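Local structure of FprA (Mycobacterium tuberculosis, 1LQT) at residues G331-N343 with I348-R362. The protein probably transfers electrons between NADPH and ferredoxin through its bound FAD, and may supply electrons to P450 systems. Residues are numbered along the deposited sequence; the frame is centred on the assembly and turned at random. Where two conformers were deposited one is given.
With FAD (flavin-adenine dinucleotide), chain H.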
ATOM      1  N   GLY A 331       0.575  22.525  -3.414  1.00 18.13           N
ATOM      2  CA  GLY A 331       0.981  23.377  -2.293  1.00 17.12           C
ATOM      3  C   GLY A 331       2.126  22.889  -1.437  1.00 16.74           C
ATOM      4  O   GLY A 331       2.555  23.561  -0.485  1.00 18.73           O
ATOM      5  N   LEU A 332       2.582  21.657  -1.698  1.00 14.46           N
ATOM      6  CA  LEU A 332       3.681  21.108  -0.930  1.00 14.29           C
ATOM      7  C   LEU A 332       4.797  20.753  -1.909  1.00 13.60           C
ATOM      8  O   LEU A 332       4.521  20.385  -3.052  1.00 14.29           O
ATOM      9  CB  LEU A 332       3.220  19.849  -0.204  1.00 13.35           C
ATOM     10  CG  LEU A 332       2.110  19.985   0.839  1.00 14.34           C
ATOM     11  CD1 LEU A 332       1.805  18.621   1.462  1.00 14.45           C
ATOM     12  CD2 LEU A 332       2.492  20.986   1.909  1.00 15.90           C
ATOM     13  N   PRO A 333       6.034  20.774  -1.440  1.00 13.83           N
ATOM     14  CA  PRO A 333       7.150  20.335  -2.281  1.00 13.63           C
ATOM     15  C   PRO A 333       7.121  18.829  -2.505  1.00 13.09           C
ATOM     16  O   PRO A 333       6.404  18.098  -1.823  1.00 12.66           O
ATOM     17  CB  PRO A 333       8.403  20.748  -1.490  1.00 14.54           C
ATOM     18  CG  PRO A 333       7.925  20.720  -0.074  1.00 15.05           C
ATOM     19  CD  PRO A 333       6.497  21.204  -0.110  1.00 15.06           C
ATOM     20  N   PHE A 334       7.914  18.400  -3.472  1.00 12.00           N
ATOM     21  CA  PHE A 334       7.927  16.999  -3.873  1.00 11.70           C
ATOM     22  C   PHE A 334       9.218  16.703  -4.592  1.00 12.15           C
ATOM     23  O   PHE A 334       9.771  17.549  -5.278  1.00 13.00           O
ATOM     24  CB  PHE A 334       6.759  16.759  -4.809  1.00 12.16           C
ATOM     25  CG  PHE A 334       6.397  15.297  -5.017  1.00 12.30           C
ATOM     26  CD1 PHE A 334       5.785  14.562  -4.017  1.00 13.68           C
ATOM     27  CD2 PHE A 334       6.631  14.677  -6.231  1.00 12.49           C
ATOM     28  CE1 PHE A 334       5.432  13.233  -4.228  1.00 15.40           C
ATOM     29  CE2 PHE A 334       6.237  13.358  -6.452  1.00 14.29           C
ATOM     30  CZ  PHE A 334       5.645  12.665  -5.444  1.00 15.47           C
ATOM     31  N   ASP A 335       9.703  15.494  -4.376  1.00 11.49           N
ATOM     32  CA  ASP A 335      10.855  14.975  -5.070  1.00 11.15           C
ATOM     33  C   ASP A 335      10.345  13.974  -6.101  1.00 11.81           C
ATOM     34  O   ASP A 335       9.943  12.872  -5.761  1.00 11.68           O
ATOM     35  CB  ASP A 335      11.834  14.315  -4.133  1.00 11.45           C
ATOM     36  CG  ASP A 335      13.015  13.723  -4.863  1.00 11.15           C
ATOM     37  OD1 ASP A 335      13.773  14.491  -5.490  1.00 12.09           O
ATOM     38  OD2 ASP A 335      13.217  12.491  -4.827  1.00 11.54           O
ATOM     39  N   ASP A 336      10.353  14.355  -7.367  1.00 13.00           N
ATOM     40  CA  ASP A 336       9.841  13.513  -8.427  1.00 13.65           C
ATOM     41  C   ASP A 336      10.488  12.154  -8.450  1.00 13.39           C
ATOM     42  O   ASP A 336       9.826  11.139  -8.606  1.00 14.10           O
ATOM     43  CB  ASP A 336      10.087  14.210  -9.774  1.00 15.72           C
ATOM     44  CG  ASP A 336       9.635  13.409 -10.938  1.00 20.10           C
ATOM     45  OD1 ASP A 336       8.429  13.103 -10.978  1.00 23.65           O
ATOM     46  OD2 ASP A 336      10.394  13.063 -11.874  1.00 28.06           O
ATOM     47  N   GLN A 337      11.789  12.106  -8.328  1.00 12.87           N
ATOM     48  CA  GLN A 337      12.469  10.844  -8.500  1.00 12.94           C
ATOM     49  C   GLN A 337      12.049   9.813  -7.480  1.00 12.56           C
ATOM     50  O   GLN A 337      11.756   8.683  -7.814  1.00 13.78           O
ATOM     51  CB  GLN A 337      13.964  11.035  -8.468  1.00 14.10           C
ATOM     52  CG  GLN A 337      14.738   9.752  -8.651  1.00 16.39           C
ATOM     53  CD  GLN A 337      16.181  10.022  -8.997  1.00 18.88           C
ATOM     54  OE1 GLN A 337      16.483  11.053  -9.581  1.00 21.93           O
ATOM     55  NE2 GLN A 337      17.054   9.094  -8.663  1.00 21.10           N
ATOM     56  N   SER A 338      11.987  10.208  -6.223  1.00 11.15           N
ATOM     57  CA  SER A 338      11.653   9.280  -5.148  1.00 10.80           C
ATOM     58  C   SER A 338      10.163   9.184  -4.896  1.00 10.26           C
ATOM     59  O   SER A 338       9.717   8.272  -4.206  1.00 10.59           O
ATOM     60  CB  SER A 338      12.321   9.662  -3.837  1.00 11.05           C
ATOM     61  OG  SER A 338      11.824  10.886  -3.336  1.00 10.87           O
ATOM     62  N   GLY A 339       9.396  10.156  -5.369  1.00 10.23           N
ATOM     63  CA  GLY A 339       7.984  10.226  -5.039  1.00 10.51           C
ATOM     64  C   GLY A 339       7.699  10.458  -3.554  1.00 10.01           C
ATOM     65  O   GLY A 339       6.692   9.965  -3.025  1.00 10.25           O
ATOM     66  N   THR A 340       8.580  11.219  -2.901  1.00 10.07           N
ATOM     67  CA  THR A 340       8.419  11.600  -1.509  1.00 10.32           C
ATOM     68  C   THR A 340       8.417  13.110  -1.371  1.00 10.17           C
ATOM     69  O   THR A 340       8.839  13.820  -2.249  1.00 10.90           O
ATOM     70  CB  THR A 340       9.487  10.993  -0.597  1.00 10.57           C
ATOM     71  OG1 THR A 340      10.770  11.535  -0.913  1.00 11.77           O
ATOM     72  CG2 THR A 340       9.577   9.496  -0.714  1.00 11.76           C
ATOM     73  N   ILE A 341       7.929  13.571  -0.232  1.00 10.58           N
ATOM     74  CA  ILE A 341       7.997  14.974   0.148  1.00 10.95           C
ATOM     75  C   ILE A 341       9.291  15.234   0.932  1.00 11.31           C
ATOM     76  O   ILE A 341       9.558  14.595   1.919  1.00 12.03           O
ATOM     77  CB  ILE A 341       6.762  15.355   0.990  1.00 10.76           C
ATOM     78  CG1 ILE A 341       5.497  15.249   0.144  1.00 10.83           C
ATOM     79  CG2 ILE A 341       6.930  16.771   1.523  1.00 11.76           C
ATOM     80  CD1 ILE A 341       4.205  15.471   0.915  1.00 11.10           C
ATOM     81  N   PRO A 342      10.128  16.157   0.473  1.00 12.38           N
ATOM     82  CA  PRO A 342      11.404  16.392   1.149  1.00 12.72           C
ATOM     83  C   PRO A 342      11.158  16.968   2.532  1.00 12.41           C
ATOM     84  O   PRO A 342      10.246  17.803   2.708  1.00 13.85           O
ATOM     85  CB  PRO A 342      12.121  17.386   0.257  1.00 13.40           C
ATOM     86  CG  PRO A 342      11.033  18.140  -0.363  1.00 12.78           C
ATOM     87  CD  PRO A 342       9.928  17.048  -0.657  1.00 12.45           C
ATOM     88  N   ASN A 343      11.922  16.476   3.486  1.00 14.10           N
ATOM     89  CA  ASN A 343      11.710  16.844   4.893  0.50 13.80           C
ATOM     90  C   ASN A 343      13.004  16.646   5.719  0.50 13.84           C
ATOM     91  O   ASN A 343      13.970  16.173   5.166  0.50 14.57           O
ATOM     92  CB  ASN A 343      10.573  15.977   5.441  1.00 13.65           C
ATOM     93  CG  ASN A 343      10.992  14.543   5.564  1.00 14.86           C
ATOM     94  OD1 ASN A 343      11.373  14.105   6.658  1.00 18.23           O
ATOM     95  ND2 ASN A 343      10.862  13.769   4.460  1.00 15.00           N
ATOM     96  N   ILE A 348       8.488  19.173   6.824  0.50  9.83           N
ATOM     97  CA  ILE A 348       8.531  19.444   5.380  0.50  9.97           C
ATOM     98  C   ILE A 348       9.385  20.669   4.995  0.50 10.49           C
ATOM     99  O   ILE A 348       9.361  21.673   5.703  0.50 11.24           O
ATOM    100  CB  ILE A 348       7.109  19.653   4.830  0.50  9.26           C
ATOM    101  CG1 ILE A 348       6.260  18.381   5.004  0.50  8.90           C
ATOM    102  CG2 ILE A 348       7.189  20.091   3.400  0.50  9.64           C
ATOM    103  CD1 ILE A 348       4.841  18.505   4.473  0.50  8.67           C
ATOM    104  N   ASN A 349      10.051  20.614   3.828  0.50 11.18           N
ATOM    105  CA  ASN A 349      10.982  21.660   3.399  0.50 11.22           C
ATOM    106  C   ASN A 349      10.295  22.894   3.342  0.50 12.20           C
ATOM    107  O   ASN A 349       9.233  22.945   2.708  0.50 13.32           O
ATOM    108  CB  ASN A 349      11.434  21.457   1.940  0.50 10.38           C
ATOM    109  CG  ASN A 349      12.528  22.460   1.552  0.50 10.97           C
ATOM    110  OD1 ASN A 349      12.350  23.372   0.714  0.50 14.40           O
ATOM    111  ND2 ASN A 349      13.647  22.329   2.218  0.50  9.91           N
ATOM    112  N   GLY A 350      10.886  23.958   3.883  1.00 12.55           N
ATOM    113  CA  GLY A 350      10.352  25.271   3.708  1.00 13.33           C
ATOM    114  C   GLY A 350       9.188  25.642   4.592  1.00 13.74           C
ATOM    115  O   GLY A 350       8.722  26.759   4.521  1.00 16.14           O
ATOM    116  N   SER A 351       8.674  24.706   5.392  1.00 12.99           N
ATOM    117  CA  SER A 351       7.499  24.941   6.207  1.00 13.39           C
ATOM    118  C   SER A 351       7.851  25.000   7.689  1.00 13.62           C
ATOM    119  O   SER A 351       8.637  24.231   8.172  1.00 14.04           O
ATOM    120  CB  SER A 351       6.506  23.787   6.003  1.00 13.06           C
ATOM    121  OG  SER A 351       5.387  24.011   6.817  1.00 14.02           O
ATOM    122  N   PRO A 352       7.227  25.906   8.428  1.00 14.51           N
ATOM    123  CA  PRO A 352       7.410  25.934   9.876  1.00 14.08           C
ATOM    124  C   PRO A 352       6.456  25.011  10.624  1.00 14.00           C
ATOM    125  O   PRO A 352       6.675  24.780  11.814  1.00 15.79           O
ATOM    126  CB  PRO A 352       7.029  27.359  10.231  1.00 14.63           C
ATOM    127  CG  PRO A 352       6.018  27.728   9.249  1.00 15.45           C
ATOM    128  CD  PRO A 352       6.371  26.994   7.938  1.00 15.66           C
ATOM    129  N   ASN A 353       5.407  24.495   9.962  1.00 13.71           N
ATOM    130  CA  ASN A 353       4.391  23.780  10.740  1.00 12.92           C
ATOM    131  C   ASN A 353       3.708  22.624  10.001  1.00 12.39           C
ATOM    132  O   ASN A 353       2.674  22.163  10.449  1.00 12.44           O
ATOM    133  CB  ASN A 353       3.326  24.734  11.310  1.00 14.04           C
ATOM    134  CG  ASN A 353       2.396  25.236  10.291  1.00 15.30           C
ATOM    135  OD1 ASN A 353       2.773  25.345   9.113  1.00 16.64           O
ATOM    136  ND2 ASN A 353       1.145  25.567  10.700  1.00 17.62           N
ATOM    137  N   GLU A 354       4.299  22.171   8.894  1.00 11.59           N
ATOM    138  CA  GLU A 354       3.767  21.032   8.149  1.00 10.63           C
ATOM    139  C   GLU A 354       4.808  19.928   8.185  1.00 10.41           C
ATOM    140  O   GLU A 354       5.998  20.179   8.033  1.00 11.08           O
ATOM    141  CB  GLU A 354       3.424  21.446   6.733  1.00 11.32           C
ATOM    142  CG  GLU A 354       2.398  22.563   6.658  1.00 12.07           C
ATOM    143  CD  GLU A 354       2.411  23.262   5.319  1.00 13.67           C
ATOM    144  OE1 GLU A 354       3.449  23.876   4.986  1.00 16.27           O
ATOM    145  OE2 GLU A 354       1.415  23.205   4.579  1.00 14.25           O
ATOM    146  N   TYR A 355       4.319  18.692   8.298  1.00  9.85           N
ATOM    147  CA  TYR A 355       5.126  17.535   8.557  1.00  9.57           C
ATOM    148  C   TYR A 355       4.666  16.395   7.681  1.00  9.29           C
ATOM    149  O   TYR A 355       3.584  16.434   7.096  1.00  9.13           O
ATOM    150  CB  TYR A 355       5.014  17.137  10.044  1.00  9.86           C
ATOM    151  CG  TYR A 355       5.526  18.227  10.957  1.00 10.93           C
ATOM    152  CD1 TYR A 355       4.722  19.297  11.318  1.00 11.66           C
ATOM    153  CD2 TYR A 355       6.831  18.191  11.425  1.00 11.06           C
ATOM    154  CE1 TYR A 355       5.213  20.321  12.104  1.00 11.74           C
ATOM    155  CE2 TYR A 355       7.331  19.233  12.199  1.00 11.41           C
ATOM    156  CZ  TYR A 355       6.516  20.285  12.537  1.00 11.76           C
ATOM    157  OH  TYR A 355       7.017  21.313  13.311  1.00 13.11           O
ATOM    158  N   VAL A 356       5.474  15.353   7.635  1.00  9.72           N
ATOM    159  CA  VAL A 356       5.151  14.115   6.952  1.00  9.53           C
ATOM    160  C   VAL A 356       5.496  12.926   7.829  1.00  9.47           C
ATOM    161  O   VAL A 356       6.429  12.966   8.616  1.00 11.22           O
ATOM    162  CB  VAL A 356       5.888  13.986   5.597  1.00 10.09           C
ATOM    163  CG1 VAL A 356       5.228  14.846   4.548  1.00 10.80           C
ATOM    164  CG2 VAL A 356       7.374  14.306   5.710  1.00 11.63           C
ATOM    165  N   VAL A 357       4.731  11.849   7.656  1.00  9.62           N
ATOM    166  CA  VAL A 357       4.980  10.555   8.253  1.00  9.57           C
ATOM    167  C   VAL A 357       4.655   9.493   7.215  1.00  9.19           C
ATOM    168  O   VAL A 357       3.926   9.736   6.268  1.00  9.35           O
ATOM    169  CB  VAL A 357       4.138  10.301   9.541  1.00  9.86           C
ATOM    170  CG1 VAL A 357       4.560  11.289  10.646  1.00 10.84           C
ATOM    171  CG2 VAL A 357       2.667  10.415   9.231  1.00 10.03           C
ATOM    172  N   GLY A 358       5.164   8.297   7.445  1.00  9.39           N
ATOM    173  CA  GLY A 358       4.782   7.154   6.638  1.00  8.94           C
ATOM    174  C   GLY A 358       5.474   7.114   5.299  1.00  8.70           C
ATOM    175  O   GLY A 358       6.535   7.697   5.081  1.00  9.39           O
ATOM    176  N   TRP A 359       4.848   6.399   4.378  1.00  8.78           N
ATOM    177  CA  TRP A 359       5.418   6.208   3.053  1.00  8.93           C
ATOM    178  C   TRP A 359       5.652   7.486   2.258  1.00  9.21           C
ATOM    179  O   TRP A 359       6.547   7.499   1.436  1.00  9.51           O
ATOM    180  CB  TRP A 359       4.559   5.201   2.284  1.00  9.18           C
ATOM    181  CG  TRP A 359       4.761   3.792   2.743  1.00  9.04           C
ATOM    182  CD1 TRP A 359       5.447   3.367   3.830  1.00  9.78           C
ATOM    183  CD2 TRP A 359       4.333   2.623   2.056  1.00  9.64           C
ATOM    184  NE1 TRP A 359       5.479   1.995   3.867  1.00 10.53           N
ATOM    185  CE2 TRP A 359       4.821   1.517   2.768  1.00  9.87           C
ATOM    186  CE3 TRP A 359       3.617   2.396   0.872  1.00 10.59           C
ATOM    187  CZ2 TRP A 359       4.630   0.224   2.335  1.00 10.85           C
ATOM    188  CZ3 TRP A 359       3.447   1.078   0.437  1.00 10.90           C
ATOM    189  CH2 TRP A 359       3.958   0.029   1.175  1.00 10.30           C
ATOM    190  N   ILE A 360       4.879   8.543   2.480  1.00  9.53           N
ATOM    191  CA  ILE A 360       5.148   9.765   1.769  1.00  9.66           C
ATOM    192  C   ILE A 360       6.456  10.431   2.249  1.00  9.75           C
ATOM    193  O   ILE A 360       7.049  11.212   1.520  1.00 11.33           O
ATOM    194  CB  ILE A 360       3.943  10.746   1.847  1.00  9.64           C
ATOM    195  CG1 ILE A 360       4.061  11.824   0.744  1.00  9.87           C
ATOM    196  CG2 ILE A 360       3.812  11.396   3.215  1.00  9.84           C
ATOM    197  CD1 ILE A 360       4.016  11.322  -0.707  1.00 10.49           C
ATOM    198  N   LYS A 361       6.858  10.132   3.474  1.00 10.60           N
ATOM    199  CA  LYS A 361       8.112  10.602   4.079  1.00 11.22           C
ATOM    200  C   LYS A 361       9.300   9.727   3.706  1.00 11.89           C
ATOM    201  O   LYS A 361      10.357  10.259   3.342  1.00 15.66           O
ATOM    202  CB  LYS A 361       7.977  10.625   5.615  1.00 11.33           C
ATOM    203  CG  LYS A 361       9.269  10.965   6.431  1.00 13.40           C
ATOM    204  CD  LYS A 361       8.967  10.781   7.951  1.00 14.51           C
ATOM    205  CE  LYS A 361      10.182  10.999   8.851  1.00 15.94           C
ATOM    206  NZ  LYS A 361       9.832  10.711  10.286  1.00 17.22           N
ATOM    207  N   ARG A 362       9.127   8.414   3.861  1.00 11.47           N
ATOM    208  CA  ARG A 362      10.214   7.430   3.823  1.00 13.34           C
ATOM    209  C   ARG A 362      10.323   6.659   2.546  1.00 12.14           C
ATOM    210  O   ARG A 362      11.292   5.936   2.362  1.00 14.77           O
ATOM    211  CB  ARG A 362       9.926   6.349   4.878  1.00 15.61           C
ATOM    212  CG  ARG A 362       9.852   6.786   6.262  1.00 17.25           C
ATOM    213  CD  ARG A 362       9.990   5.647   7.209  1.00 19.56           C
ATOM    214  NE  ARG A 362       8.724   4.915   7.232  1.00 23.80           N
ATOM    215  CZ  ARG A 362       8.580   3.629   6.941  1.00 25.24           C
ATOM    216  NH1 ARG A 362       9.637   2.894   6.634  1.00 27.26           N
ATOM    217  NH2 ARG A 362       7.379   3.058   6.944  1.00 25.66           N
TER
HETATM  218  PA  FAD H2457      -1.398   4.376   3.704  1.00  8.02           P
HETATM  219  O1A FAD H2457      -1.352   4.282   2.232  1.00  8.20           O
HETATM  220  O2A FAD H2457      -1.735   3.180   4.515  1.00  7.84           O
HETATM  221  O5B FAD H2457      -2.451   5.510   4.112  1.00  7.94           O
HETATM  222  C5B FAD H2457      -2.504   6.736   3.373  1.00  7.87           C
HETATM  223  C4B FAD H2457      -3.900   7.308   3.585  1.00  7.90           C
HETATM  224  O4B FAD H2457      -3.878   8.652   3.111  1.00  8.01           O
HETATM  225  C3B FAD H2457      -5.000   6.577   2.806  1.00  8.20           C
HETATM  226  O3B FAD H2457      -6.118   6.281   3.611  1.00  8.05           O
HETATM  227  C2B FAD H2457      -5.314   7.541   1.693  1.00  8.02           C
HETATM  228  O2B FAD H2457      -6.602   7.430   1.130  1.00  7.90           O
HETATM  229  C1B FAD H2457      -5.062   8.891   2.375  1.00  7.97           C
HETATM  230  N9A FAD H2457      -4.815  10.000   1.464  1.00  8.30           N
HETATM  231  C8A FAD H2457      -3.943  10.004   0.408  1.00  8.30           C
HETATM  232  N7A FAD H2457      -3.930  11.172  -0.221  1.00  9.15           N
HETATM  233  C5A FAD H2457      -4.866  11.942   0.442  0.50  8.27           C
HETATM  234  C6A FAD H2457      -5.301  13.252   0.230  1.00  9.63           C
HETATM  235  N6A FAD H2457      -4.813  14.054  -0.704  1.00 10.73           N
HETATM  236  N1A FAD H2457      -6.247  13.730   1.085  1.00  9.12           N
HETATM  237  C2A FAD H2457      -6.713  12.935   2.086  1.00  8.79           C
HETATM  238  N3A FAD H2457      -6.336  11.677   2.346  1.00  8.93           N
HETATM  239  C4A FAD H2457      -5.409  11.225   1.496  0.50  8.33           C
HETATM  240  N1  FAD H2457       2.220  -4.396   5.918  1.00 10.26           N
HETATM  241  C2  FAD H2457       2.119  -5.392   6.843  1.00 10.74           C
HETATM  242  O2  FAD H2457       2.568  -5.255   7.965  1.00 11.76           O
HETATM  243  N3  FAD H2457       1.516  -6.585   6.478  1.00 11.52           N
HETATM  244  C4  FAD H2457       0.932  -6.806   5.265  1.00 10.61           C
HETATM  245  O4  FAD H2457       0.368  -7.894   5.011  1.00 12.30           O
HETATM  246  C4X FAD H2457       0.993  -5.760   4.337  0.50  9.92           C
HETATM  247  N5  FAD H2457       0.408  -5.892   3.097  1.00 10.25           N
HETATM  248  C5X FAD H2457       0.512  -4.874   2.185  0.50  9.73           C
HETATM  249  C6  FAD H2457      -0.045  -5.012   0.937  1.00  9.61           C
HETATM  250  C7  FAD H2457       0.097  -4.046  -0.044  1.00  9.98           C
HETATM  251  C7M FAD H2457      -0.546  -4.232  -1.390  1.00 10.88           C
HETATM  252  C8  FAD H2457       0.804  -2.880   0.273  1.00  9.28           C
HETATM  253  C8M FAD H2457       1.011  -1.806  -0.759  1.00 10.11           C
HETATM  254  C9  FAD H2457       1.356  -2.713   1.542  1.00  9.60           C
HETATM  255  C9A FAD H2457       1.220  -3.699   2.510  1.00  9.46           C
HETATM  256  N10 FAD H2457       1.785  -3.562   3.783  1.00  9.41           N
HETATM  257  C10 FAD H2457       1.653  -4.574   4.701  1.00  9.50           C
HETATM  258  C1' FAD H2457       2.495  -2.318   4.199  1.00  9.49           C
HETATM  259  C2' FAD H2457       1.527  -1.298   4.797  1.00  9.15           C
HETATM  260  O2' FAD H2457       0.403  -1.214   3.956  1.00  9.52           O
HETATM  261  C3' FAD H2457       2.220   0.074   4.901  1.00  8.77           C
HETATM  262  O3' FAD H2457       3.342   0.008   5.775  1.00  9.65           O
HETATM  263  C4' FAD H2457       1.370   1.192   5.504  1.00  8.31           C
HETATM  264  O4' FAD H2457      -0.002   1.057   5.144  1.00  8.62           O
HETATM  265  C5' FAD H2457       1.892   2.559   5.062  1.00  8.25           C
HETATM  266  O5' FAD H2457       1.162   3.510   5.848  1.00  7.96           O
HETATM  267  P   FAD H2457       0.923   5.024   5.436  1.00  8.33           P
HETATM  268  O1P FAD H2457       0.151   5.583   6.569  1.00  8.04           O
HETATM  269  O2P FAD H2457       2.179   5.727   5.033  1.00  8.59           O
HETATM  270  O3P FAD H2457       0.044   4.988   4.117  1.00  7.88           O
HETATM  271  O   HOH W   1       4.559  23.603   2.282  1.00 25.76           O
HETATM  272  O   HOH W   2       6.234   7.733  -1.375  1.00 11.54           O
HETATM  273  O   HOH W   3      11.937  12.271   1.525  1.00 23.75           O
HETATM  274  O   HOH W   4      12.799  11.595   5.026  1.00 35.76           O
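I341 fits between three side chains of 348-362: its CD1 lies 3.7 Å from I360 CG1 and 3.8 Å from V356 CG1, while CG2 meets I348 CG2. With chi1 at -65°, CG1 stands anti to the carbonyl carbon, which carries CD1 to V356 and I360, and CG2 is turned to I348. P333 CG also packs on that I348 CG2, at 3.6 Å. N343 CB and CG both lie 3.6 Å from V356 CG2. I341 N donates to I360 O in a nearly straight bond (163° at the hydrogen). N349 N donates a hydrogen bond to P342 O (3.0 Å), next to the antiparallel non-hydrogen-bonded pair N343 and I348. Through V356 and I360 the loop packs on strand 354-356, an outermost strand of the FAD-side Rossmann-type sheet, and helix 359-362, whose first residue, W359, gives its N-H to FAD O2P (2.8 Å) and lays one ring face over FAD C5'. In the second shell, N343 ND2 donates to I341 O nearly in its own amide plane (3.0 Å) and OD1 accepts from G346 N, which fixes the amide's rotation. K361 crosses N343 at about a right angle and continues to a salt bridge with D374.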